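Local coordinates for integron Cassette Protein Hfx_Cass5 (Unidentified, PDB 3IF4), which is of unknown function but belongs to the mobile gene-cassette pool of integrons and assembles as a pair of identical chains, at residues 33-38 and 68-73. Residues are numbered along the deposited sequence; the frame is centred on the assembly and turned at random.
Sequences DGTGRI and SPVPRE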
loop_
_atom_site.group_PDB
_atom_site.type_symbol
_atom_site.label_atom_id
_atom_site.label_comp_id
_atom_site.label_asym_id
_atom_site.label_seq_id
_atom_site.Cartn_x
_atom_site.Cartn_y
_atom_site.Cartn_z
ATOM N N ASP A 33 -5.189 -1.443 -16.151
ATOM C CA ASP A 33 -5.387 -0.191 -16.872
ATOM C C ASP A 33 -4.061 0.493 -17.213
ATOM O O ASP A 33 -2.984 -0.050 -16.943
ATOM C CB ASP A 33 -6.326 0.756 -16.112
ATOM C CG ASP A 33 -5.728 1.266 -14.811
ATOM O OD1 ASP A 33 -4.515 1.093 -14.579
ATOM O OD2 ASP A 33 -6.488 1.852 -14.019
ATOM N N GLY A 34 -4.153 1.680 -17.803
ATOM C CA GLY A 34 -2.982 2.399 -18.273
ATOM C C GLY A 34 -2.049 2.855 -17.166
ATOM O O GLY A 34 -0.862 3.104 -17.403
ATOM N N THR A 35 -2.579 2.975 -15.956
ATOM C CA THR A 35 -1.759 3.370 -14.814
ATOM C C THR A 35 -1.223 2.156 -14.050
ATOM O O THR A 35 -0.475 2.304 -13.091
ATOM C CB THR A 35 -2.519 4.309 -13.860
ATOM O OG1 THR A 35 -1.610 4.858 -12.902
ATOM C CG2 THR A 35 -3.607 3.567 -13.132
ATOM N N GLY A 36 -1.603 0.955 -14.476
ATOM C CA GLY A 36 -1.034 -0.253 -13.906
ATOM C C GLY A 36 -1.880 -0.885 -12.818
ATOM O O GLY A 36 -1.495 -1.900 -12.242
ATOM N N ARG A 37 -3.032 -0.292 -12.525
ATOM C CA ARG A 37 -3.966 -0.889 -11.567
ATOM C C ARG A 37 -4.713 -2.088 -12.180
ATOM O O ARG A 37 -5.026 -2.102 -13.372
ATOM C CB ARG A 37 -4.959 0.160 -11.065
ATOM C CG ARG A 37 -4.282 1.401 -10.505
ATOM C CD ARG A 37 -5.284 2.411 -10.005
ATOM N NE ARG A 37 -6.207 2.835 -11.054
ATOM C CZ ARG A 37 -7.116 3.792 -10.901
ATOM N NH1 ARG A 37 -7.218 4.426 -9.737
ATOM N NH2 ARG A 37 -7.923 4.121 -11.905
ATOM N N ILE A 38 -4.978 -3.105 -11.369
ATOM C CA ILE A 38 -5.751 -4.235 -11.850
ATOM C C ILE A 38 -7.220 -4.085 -11.456
ATOM O O ILE A 38 -7.544 -3.794 -10.298
ATOM C CB ILE A 38 -5.175 -5.593 -11.388
ATOM C CG1 ILE A 38 -6.030 -6.736 -11.947
ATOM C CG2 ILE A 38 -5.077 -5.657 -9.870
ATOM C CD1 ILE A 38 -5.337 -8.089 -11.945
ATOM N N SER A 68 -7.304 -2.160 -7.639
ATOM C CA SER A 68 -6.200 -1.985 -6.710
ATOM C C SER A 68 -5.663 -0.568 -6.822
ATOM O O SER A 68 -6.120 0.203 -7.664
ATOM C CB SER A 68 -5.086 -2.980 -7.042
ATOM O OG SER A 68 -4.475 -2.675 -8.286
ATOM N N PRO A 69 -4.700 -0.214 -5.960
ATOM C CA PRO A 69 -3.947 1.027 -6.144
ATOM C C PRO A 69 -2.946 0.827 -7.270
ATOM O O PRO A 69 -2.883 -0.266 -7.836
ATOM C CB PRO A 69 -3.187 1.180 -4.825
ATOM C CG PRO A 69 -3.828 0.221 -3.870
ATOM C CD PRO A 69 -4.342 -0.893 -4.708
ATOM N N VAL A 70 -2.172 1.860 -7.589
ATOM C CA VAL A 70 -1.105 1.717 -8.566
ATOM C C VAL A 70 -0.045 0.802 -7.966
ATOM O O VAL A 70 0.247 0.890 -6.782
ATOM C CB VAL A 70 -0.492 3.081 -8.931
ATOM C CG1 VAL A 70 0.683 2.906 -9.879
ATOM C CG2 VAL A 70 -1.542 3.986 -9.554
ATOM N N PRO A 71 0.512 -0.108 -8.772
ATOM C CA PRO A 71 1.602 -0.972 -8.300
ATOM C C PRO A 71 2.832 -0.151 -7.918
ATOM O O PRO A 71 2.937 0.999 -8.339
ATOM C CB PRO A 71 1.922 -1.818 -9.537
ATOM C CG PRO A 71 1.405 -0.985 -10.692
ATOM C CD PRO A 71 0.131 -0.434 -10.153
ATOM N N ARG A 72 3.721 -0.725 -7.131
ATOM C CA ARG A 72 4.994 -0.095 -6.812
ATOM C C ARG A 72 5.950 -1.026 -6.068
ATOM O O ARG A 72 5.541 -1.718 -5.180
ATOM C CB ARG A 72 4.762 1.216 -6.067
ATOM C CG ARG A 72 4.155 1.111 -4.708
ATOM C CD ARG A 72 3.883 2.453 -4.106
ATOM N NE ARG A 72 3.337 2.327 -2.770
ATOM C CZ ARG A 72 2.064 2.112 -2.493
ATOM N NH1 ARG A 72 1.191 1.974 -3.460
ATOM N NH2 ARG A 72 1.673 2.013 -1.245
ATOM N N GLU A 73 7.219 -1.046 -6.469
ATOM C CA GLU A 73 8.235 -1.796 -5.743
ATOM C C GLU A 73 8.434 -1.201 -4.354
ATOM O O GLU A 73 8.133 -0.025 -4.114
ATOM C CB GLU A 73 9.590 -1.740 -6.453
ATOM C CG GLU A 73 9.571 -1.748 -7.962
ATOM C CD GLU A 73 10.969 -1.547 -8.529
ATOM O OE1 GLU A 73 11.875 -1.175 -7.750
ATOM O OE2 GLU A 73 11.168 -1.759 -9.743
#
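S68 holds OG between its own backbone N and carbonyl carbon (chi1 68°), which sets the hydroxyl against the backbone of I38. R37 places CG opposite its carbonyl carbon (chi1 -54°), and its methylenes run alongside the backbone of S68 and P69. I38 N donates to S68 OG at 3.2 Å, fairly straight at 162°. S68 N donates to I38 O at 3.1 Å. The S68 hydroxyl in turn donates to P69 O within its own segment, in the carbonyl plane and on a lone pair, so two bonds grip it. With an alanine here, I38 N and P69 O would probably lose the hydroxyl they share, while the backbone bond from S68 N to I38 O could remain.

R37 CD lies 3.3 Å from S68 O, and R37 CG 3.4 Å from P69 O. Within its own loop, R37 N donates to D33 OD1 from above the carboxylate plane. V70 CG2 meets T35 OG1 at 3.5 Å, the two side chains crossing at about a right angle. P71 CD lies 3.0 Å from G36 O. The same oxygen takes a hydrogen bond from Y76 OH of the second subunit. W79 of that subunit packs on S68 and P69. G36 has no CB, which would crowd P71 CG. D33 to G36 form a type I turn with a G1 beta bulge at G36, closing the hairpin of strands 23-32 and 38-42.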